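Local coordinates for galactose mutarotase related enzyme (Lactobacillus casei, PDB 3Q1N), which probably binds a carbohydrate and, like the aldose 1-epimerases, may interconvert the anomers of a sugar, at residues A46-P51 with F138-H143; I53-Q58 with M70-F75; Y238-S243 with E255-L260. All blocks are in the same frame, centred on the assembly; numbering follows the deposited sequence.

Interaction 1 of 3, residues A46-P51 with F138-H143. With EDO (1,2-ethanediol), chain J.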
# COMPACT_ATOMS: atom_id res chain seq x y z
N ALA A 46 -1.24 -6.16 -5.95
CA ALA A 46 -1.62 -5.14 -4.95
C ALA A 46 -1.68 -5.71 -3.53
O ALA A 46 -2.78 -5.76 -2.91
CB ALA A 46 -3.01 -4.47 -5.37
N PRO A 47 -0.53 -6.17 -3.02
CA PRO A 47 -0.58 -6.79 -1.69
C PRO A 47 -0.98 -5.89 -0.52
O PRO A 47 -0.75 -4.65 -0.53
CB PRO A 47 0.85 -7.28 -1.44
CG PRO A 47 1.57 -7.14 -2.74
CD PRO A 47 0.81 -6.21 -3.62
N ILE A 48 -1.54 -6.56 0.49
CA ILE A 48 -1.74 -5.96 1.79
C ILE A 48 -0.49 -6.16 2.62
O ILE A 48 0.11 -7.26 2.60
CB ILE A 48 -2.98 -6.57 2.51
CG1 ILE A 48 -4.25 -6.20 1.74
CG2 ILE A 48 -3.06 -6.03 3.99
CD1 ILE A 48 -5.55 -6.90 2.25
N LEU A 49 -0.08 -5.11 3.33
CA LEU A 49 1.15 -5.08 4.14
C LEU A 49 0.74 -4.98 5.61
O LEU A 49 0.27 -3.95 6.06
CB LEU A 49 2.01 -3.88 3.73
CG LEU A 49 2.24 -3.62 2.24
CD1 LEU A 49 3.05 -2.32 2.08
CD2 LEU A 49 2.94 -4.79 1.57
N PHE A 50 0.89 -6.07 6.35
CA PHE A 50 0.55 -6.08 7.78
C PHE A 50 1.28 -7.24 8.43
O PHE A 50 1.36 -8.28 7.84
CB PHE A 50 -0.96 -6.30 7.98
CG PHE A 50 -1.38 -6.51 9.43
CD1 PHE A 50 -1.71 -5.41 10.23
CD2 PHE A 50 -1.47 -7.79 9.99
CE1 PHE A 50 -2.11 -5.56 11.54
CE2 PHE A 50 -1.90 -7.96 11.32
CZ PHE A 50 -2.22 -6.84 12.10
N PRO A 51 1.80 -7.05 9.65
CA PRO A 51 1.83 -5.88 10.53
C PRO A 51 3.07 -4.99 10.36
O PRO A 51 3.33 -4.15 11.21
CB PRO A 51 1.77 -6.51 11.93
CG PRO A 51 2.54 -7.76 11.77
CD PRO A 51 2.27 -8.26 10.35
N PHE A 138 1.35 -2.13 15.42
CA PHE A 138 1.31 -2.61 14.03
C PHE A 138 1.42 -1.46 13.05
O PHE A 138 1.25 -0.28 13.41
CB PHE A 138 -0.03 -3.34 13.75
CG PHE A 138 -1.20 -2.41 13.62
CD1 PHE A 138 -1.86 -1.93 14.75
CD2 PHE A 138 -1.57 -1.93 12.40
CE1 PHE A 138 -2.82 -0.98 14.65
CE2 PHE A 138 -2.57 -0.98 12.26
CZ PHE A 138 -3.23 -0.50 13.43
N ALA A 139 1.77 -1.84 11.82
CA ALA A 139 1.62 -0.99 10.65
C ALA A 139 0.71 -1.67 9.64
O ALA A 139 0.61 -2.89 9.60
CB ALA A 139 3.01 -0.66 9.98
N LEU A 140 0.03 -0.87 8.82
CA LEU A 140 -0.84 -1.42 7.77
C LEU A 140 -0.66 -0.59 6.51
O LEU A 140 -0.74 0.64 6.55
CB LEU A 140 -2.32 -1.38 8.20
CG LEU A 140 -3.32 -2.00 7.19
CD1 LEU A 140 -3.71 -1.08 6.07
CD2 LEU A 140 -2.77 -3.27 6.62
N GLY A 141 -0.40 -1.26 5.39
CA GLY A 141 -0.31 -0.56 4.10
C GLY A 141 -0.96 -1.37 2.99
O GLY A 141 -1.29 -2.56 3.16
N PHE A 142 -1.18 -0.71 1.87
CA PHE A 142 -1.76 -1.31 0.66
C PHE A 142 -0.81 -0.90 -0.51
O PHE A 142 -0.41 0.28 -0.59
CB PHE A 142 -3.18 -0.75 0.51
CG PHE A 142 -3.91 -1.11 -0.78
CD1 PHE A 142 -3.92 -2.39 -1.31
CD2 PHE A 142 -4.64 -0.14 -1.40
CE1 PHE A 142 -4.61 -2.66 -2.46
CE2 PHE A 142 -5.34 -0.40 -2.53
CZ PHE A 142 -5.33 -1.65 -3.07
N HIS A 143 -0.46 -1.83 -1.37
CA HIS A 143 0.65 -1.73 -2.34
C HIS A 143 0.20 -1.96 -3.81
O HIS A 143 0.78 -2.78 -4.52
CB HIS A 143 1.69 -2.81 -1.89
CG HIS A 143 3.08 -2.67 -2.44
ND1 HIS A 143 3.38 -2.79 -3.78
CD2 HIS A 143 4.27 -2.54 -1.81
CE1 HIS A 143 4.69 -2.71 -3.96
NE2 HIS A 143 5.26 -2.58 -2.78
C1 EDO J . 7.71 -0.08 -2.37
O1 EDO J . 6.98 -0.21 -1.13
C2 EDO J . 8.65 -1.24 -2.63
O2 EDO J . 7.94 -2.49 -2.69
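H143 and P47 meet at one end of an antiparallel ladder, where strand 48-49 runs beside strand 136-147 in the buried middle of the beta-sandwich fold of the galactose mutarotase family. The first rung is H143 N to P47 O at 3.0 Å. Next comes the hydrogen-bonded pair L49 and G141: L49 N reaches G141 O at 2.8 Å, while G141 N returns a bond to L49 O at 2.9 Å. Beyond the cis peptide before P51, A139 N closes the ladder on P51 O.

On one face, I48 and F142 sit as a non-hydrogen-bonded pair, and the F142 ring turns its edge to the carbonyl of A46, CE1 lying 3.6 Å from A46 O. Further along, the F50 and F138 rings lean obliquely together, centroids 5.9 Å apart and planes at 44°; P51 CB covers a face of F50.

H143 repays following outward. Its CB rests 3.3 Å from P47 O and also touches P47 CD. With CG anti to the backbone N (chi1 -163°), the imidazole leaves the ladder on the L49 side, and CD2 comes 4.1 Å from L49 CD1, which lies at the ring edge. The rings of W42 and W242 meet this imidazole too, in what is probably the sugar pocket. At the tip, NE2 gives an almost straight in-plane bond (167°) to O2 of 1,2-ethanediol (chain J), 2.7 Å away.

Interaction 2 of 3, residues I53-Q58 with M70-F75. With NO3 (nitrate ion), chain C; NO3 (nitrate ion), chain D.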
# COMPACT_ATOMS: atom_id res chain seq x y z
N ILE A 53 5.41 -2.78 7.20
CA ILE A 53 5.59 -2.27 5.85
C ILE A 53 7.07 -2.31 5.53
O ILE A 53 7.90 -1.87 6.31
CB ILE A 53 5.02 -0.84 5.77
CG1 ILE A 53 3.49 -0.86 5.89
CG2 ILE A 53 5.47 -0.13 4.45
CD1 ILE A 53 2.92 0.59 6.18
N GLY A 54 7.43 -2.85 4.37
CA GLY A 54 8.83 -2.85 4.01
C GLY A 54 9.67 -3.82 4.79
O GLY A 54 9.17 -4.81 5.32
N LYS A 55 10.96 -3.53 4.87
CA LYS A 55 11.92 -4.43 5.49
C LYS A 55 12.11 -4.07 6.97
O LYS A 55 11.94 -2.94 7.35
CB LYS A 55 13.29 -4.39 4.77
CG LYS A 55 13.41 -5.23 3.49
CD LYS A 55 14.87 -5.20 2.99
CE LYS A 55 15.10 -6.03 1.76
NZ LYS A 55 16.49 -5.80 1.16
N SER A 56 12.46 -5.07 7.75
CA SER A 56 12.82 -4.99 9.14
C SER A 56 14.34 -5.13 9.30
O SER A 56 14.96 -5.95 8.60
CB SER A 56 12.11 -6.08 9.98
OG SER A 56 10.74 -5.82 10.10
N ASN A 57 14.92 -4.37 10.23
CA ASN A 57 16.37 -4.38 10.45
C ASN A 57 16.80 -5.81 10.81
O ASN A 57 16.30 -6.39 11.78
CB ASN A 57 16.75 -3.42 11.58
CG ASN A 57 16.63 -1.96 11.19
OD1 ASN A 57 16.88 -1.59 10.04
ND2 ASN A 57 16.27 -1.10 12.15
N GLN A 58 17.70 -6.37 9.99
CA GLN A 58 18.20 -7.75 10.19
C GLN A 58 17.06 -8.76 10.33
O GLN A 58 17.19 -9.71 11.11
CB GLN A 58 19.13 -7.82 11.40
CG GLN A 58 20.36 -6.89 11.24
CD GLN A 58 20.12 -5.52 11.84
OE1 GLN A 58 19.83 -5.45 13.03
NE2 GLN A 58 20.26 -4.43 11.04
N MSE A 70 10.78 -11.03 11.67
CA MSE A 70 9.72 -10.43 10.87
C MSE A 70 10.12 -10.44 9.41
O MSE A 70 11.23 -10.04 9.04
CB MSE A 70 9.37 -9.02 11.28
CG MSE A 70 8.23 -8.34 10.48
SE MSE A 70 6.56 -9.33 10.49
CE MSE A 70 6.32 -9.36 12.42
N SER A 71 9.18 -10.88 8.58
CA SER A 71 9.40 -10.98 7.16
C SER A 71 9.21 -9.60 6.52
O SER A 71 8.45 -8.78 7.03
CB SER A 71 8.46 -11.99 6.52
OG SER A 71 7.17 -11.95 7.13
N GLN A 72 9.90 -9.38 5.42
CA GLN A 72 9.67 -8.18 4.61
C GLN A 72 8.21 -8.17 4.13
O GLN A 72 7.67 -9.19 3.79
CB GLN A 72 10.66 -8.20 3.42
CG GLN A 72 10.54 -7.02 2.48
CD GLN A 72 11.59 -7.07 1.35
OE1 GLN A 72 12.34 -8.07 1.23
NE2 GLN A 72 11.66 -5.99 0.56
N HIS A 73 7.59 -6.99 4.10
CA HIS A 73 6.22 -6.75 3.72
C HIS A 73 5.20 -7.36 4.73
O HIS A 73 4.01 -7.45 4.42
CB HIS A 73 5.88 -7.32 2.30
CG HIS A 73 6.93 -7.10 1.26
ND1 HIS A 73 7.19 -5.87 0.70
CD2 HIS A 73 7.74 -7.99 0.61
CE1 HIS A 73 8.15 -5.99 -0.20
NE2 HIS A 73 8.50 -7.27 -0.29
N GLY A 74 5.65 -7.79 5.90
CA GLY A 74 4.74 -8.38 6.87
C GLY A 74 4.39 -9.82 6.48
O GLY A 74 5.19 -10.52 5.85
N PHE A 75 3.23 -10.28 6.93
CA PHE A 75 2.81 -11.64 6.67
C PHE A 75 1.33 -11.86 6.32
O PHE A 75 0.96 -12.97 5.93
CB PHE A 75 3.20 -12.57 7.83
CG PHE A 75 2.65 -12.16 9.15
CD1 PHE A 75 1.31 -12.20 9.39
CD2 PHE A 75 3.51 -11.74 10.19
CE1 PHE A 75 0.80 -11.81 10.59
CE2 PHE A 75 2.99 -11.38 11.42
CZ PHE A 75 1.62 -11.41 11.62
N NO3 C . 6.52 -2.84 1.09
O1 NO3 C . 6.29 -3.83 2.04
O2 NO3 C . 6.53 -1.50 1.38
O3 NO3 C . 6.81 -3.21 -0.19
N NO3 D . 10.28 -2.85 0.42
O1 NO3 D . 10.18 -1.52 0.68
O2 NO3 D . 10.28 -3.31 -0.89
O3 NO3 D . 10.36 -3.73 1.46
O HOH W 1 9.18 -6.11 7.80
O HOH W 2 12.32 -7.92 6.94
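G54 and H73 form the tight part of this contact between two loops: H73 N donates to G54 O over 3.0 Å, nearly straight at 167°. H73 is the third residue of a type II beta turn from S71 to G74, a corner braced from within by S71 OG, which bonds to G74 O. The turn and the imidazole torsion (chi1 -41°, CG anti to the carbonyl carbon) bring ND1 round to the side where G54 N points. Both then grip the same nitrate oxygen, O1 of chain C, ND1 at 2.6 Å and G54 N at 2.8 Å. Q72 CG lies 3.4 Å above the H73 ring, over its centre, which helps to set the ring's tilt.

Elsewhere the loops touch less closely. S56 OG rests 3.6 Å from CG of selenomethionine M70, and water fills in: one molecule serves G54 O, S56 OG and S71 O together, another bridges S56 N and M70 O. On the partly exposed flank the aliphatic part of K55 crosses the Q72 amide, an uncertain contact since K55 has two conformers, while Q72 NE2 holds O3 of a second nitrate (chain D) at 2.8 Å. A histidine, a glycine N-H and a glutamine amide gathered round nitrates that probably come from the crystallisation liquor are consistent with the rim of a polar ligand pocket, probably the carbohydrate site of this mutarotase-like fold.

Interaction 3 of 3, residues Y238-S243 with E255-L260. With EDO (1,2-ethanediol), chain J; EDO (1,2-ethanediol), chain N.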
# COMPACT_ATOMS: atom_id res chain seq x y z
N TYR A 238 0.88 8.39 5.18
CA TYR A 238 1.96 8.47 4.17
C TYR A 238 1.51 7.80 2.87
O TYR A 238 0.53 7.06 2.86
CB TYR A 238 3.25 7.82 4.72
CG TYR A 238 3.58 8.28 6.11
CD1 TYR A 238 3.81 9.61 6.37
CD2 TYR A 238 3.58 7.39 7.20
CE1 TYR A 238 4.08 10.06 7.62
CE2 TYR A 238 3.87 7.85 8.49
CZ TYR A 238 4.15 9.19 8.65
OH TYR A 238 4.42 9.73 9.89
N LEU A 239 2.24 8.09 1.78
CA LEU A 239 1.88 7.65 0.45
C LEU A 239 3.15 7.40 -0.32
O LEU A 239 3.95 8.33 -0.47
CB LEU A 239 1.02 8.70 -0.28
CG LEU A 239 0.42 8.24 -1.62
CD1 LEU A 239 -0.57 7.08 -1.42
CD2 LEU A 239 -0.27 9.44 -2.34
N THR A 240 3.32 6.19 -0.84
CA THR A 240 4.59 5.81 -1.43
C THR A 240 4.47 5.53 -2.93
O THR A 240 3.54 4.86 -3.37
CB THR A 240 5.17 4.60 -0.71
OG1 THR A 240 5.43 4.98 0.65
CG2 THR A 240 6.46 4.12 -1.35
N ILE A 241 5.42 6.07 -3.70
CA ILE A 241 5.49 5.82 -5.13
C ILE A 241 6.69 4.91 -5.39
O ILE A 241 7.78 5.13 -4.83
CB ILE A 241 5.64 7.13 -5.92
CG1 ILE A 241 4.57 8.15 -5.51
CG2 ILE A 241 5.56 6.85 -7.44
CD1 ILE A 241 5.01 9.12 -4.38
N TRP A 242 6.49 3.89 -6.21
CA TRP A 242 7.52 2.86 -6.51
C TRP A 242 7.35 2.27 -7.90
O TRP A 242 6.25 2.06 -8.35
CB TRP A 242 7.48 1.72 -5.46
CG TRP A 242 8.38 0.60 -5.81
CD1 TRP A 242 9.76 0.57 -5.74
CD2 TRP A 242 7.99 -0.65 -6.37
NE1 TRP A 242 10.23 -0.63 -6.20
CE2 TRP A 242 9.16 -1.40 -6.57
CE3 TRP A 242 6.75 -1.22 -6.68
CZ2 TRP A 242 9.13 -2.70 -7.10
CZ3 TRP A 242 6.71 -2.49 -7.17
CH2 TRP A 242 7.91 -3.22 -7.39
N SER A 243 8.47 2.07 -8.59
CA SER A 243 8.51 1.25 -9.79
C SER A 243 9.87 0.57 -9.83
O SER A 243 10.85 1.16 -9.40
CB SER A 243 8.34 2.09 -11.04
OG SER A 243 8.08 1.26 -12.14
N GLU A 255 1.04 3.82 -3.11
CA GLU A 255 0.83 2.91 -2.01
C GLU A 255 0.47 3.61 -0.71
O GLU A 255 1.32 4.26 -0.09
CB GLU A 255 2.10 2.07 -1.81
CG GLU A 255 2.73 1.47 -3.10
CD GLU A 255 4.10 0.90 -2.86
OE1 GLU A 255 4.59 0.96 -1.70
OE2 GLU A 255 4.73 0.39 -3.82
N PRO A 256 -0.80 3.51 -0.30
CA PRO A 256 -1.17 4.13 0.97
C PRO A 256 -0.50 3.41 2.14
O PRO A 256 -0.64 2.19 2.25
CB PRO A 256 -2.70 4.00 1.00
CG PRO A 256 -3.13 3.88 -0.45
CD PRO A 256 -2.00 3.07 -1.06
N PHE A 257 0.17 4.17 3.01
CA PHE A 257 0.92 3.63 4.17
C PHE A 257 0.38 4.20 5.49
O PHE A 257 0.41 5.44 5.70
CB PHE A 257 2.42 4.01 4.13
CG PHE A 257 3.33 3.14 3.25
CD1 PHE A 257 2.87 2.22 2.33
CD2 PHE A 257 4.69 3.34 3.33
CE1 PHE A 257 3.76 1.48 1.54
CE2 PHE A 257 5.56 2.61 2.56
CZ PHE A 257 5.12 1.69 1.67
N ASP A 258 -0.07 3.31 6.37
CA ASP A 258 -0.25 3.65 7.81
C ASP A 258 0.89 3.00 8.61
O ASP A 258 0.68 2.10 9.39
CB ASP A 258 -1.62 3.19 8.29
CG ASP A 258 -1.94 3.66 9.71
OD1 ASP A 258 -1.34 4.66 10.17
OD2 ASP A 258 -2.81 3.01 10.35
N GLY A 259 2.11 3.50 8.36
CA GLY A 259 3.33 2.96 8.92
C GLY A 259 4.45 3.25 7.94
O GLY A 259 4.26 3.92 6.93
N LEU A 260 5.65 2.83 8.33
CA LEU A 260 6.87 3.13 7.56
C LEU A 260 7.85 1.99 7.67
O LEU A 260 7.91 1.30 8.70
CB LEU A 260 7.53 4.37 8.14
CG LEU A 260 6.83 5.74 8.00
CD1 LEU A 260 7.50 6.78 8.84
CD2 LEU A 260 6.78 6.10 6.53
C1 EDO J . 7.71 -0.08 -2.37
O1 EDO J . 6.98 -0.21 -1.13
C2 EDO J . 8.65 -1.24 -2.63
O2 EDO J . 7.94 -2.49 -2.69
C1 EDO N . -2.18 7.62 11.91
O1 EDO N . -1.14 6.67 12.20
C2 EDO N . -3.40 7.31 12.77
O2 EDO N . -4.16 6.29 12.15
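The beta hairpin of strands 238-242 and 251-258 lays T240 against F257 on one face of its sheet. Two hydrogen-bonded pairs stitch it. Y238 N bonds to F257 O at 3.0 Å and F257 N back to Y238 O; T240 N likewise bonds to E255 O. The return bond from E255 N to T240 O measures 2.7 Å. Between them L239 faces P256 on the other side, CD1 of L239 touching the proline ring.

T240 stands over the F257 ring, its CB 4.0 Å from the centroid and 19° off the normal, a CH-pi contact. OG1, anti to the carbonyl carbon (chi1 -63°), lies over the same ring, displaced toward its rim, 3.0 Å from F257 CE2; this buried hydroxyl has no polar partner in the model. At the hairpin's open end the Y238 side chain crosses L260 at about a right angle, CD2 to CD2 3.5 Å, and G259 O lies at the tyrosine ring's edge.

E255 reaches out as an extended chain beside T240 and W242. Its OE2 comes 3.5 Å from W242 CB, the carboxylate turned 56° against the indole, while OE1 accepts from O1 of 1,2-ethanediol (chain J) at 2.7 Å. The diol's C2 lies over one face of W242. A carboxylate, an indole face and the edge of F257 around a small diol suggest the sugar pocket of the galactose mutarotase fold, built on the central strands of its beta-sandwich.

Interactions 1 and 3 are core ladders of one sheet: strand 136-147 pairs with 46-51 on one side and, through L140 with D258 and F142 with P256, with strand 251-258 on the other. Interaction 2, partly exposed and nested within the loop closed by interaction 1, has a single direct hydrogen bond between its segments, with waters and nitrates doing much of the rest. I53 ties it to the sheet by packing on F257 and G259, and F75 N bonds to F50 O. One ethanediol (chain J) joins H143 of interaction 1 to E255 of interaction 3. Backbone pairing in the core stands beside polar side chains at the probable sugar pocket.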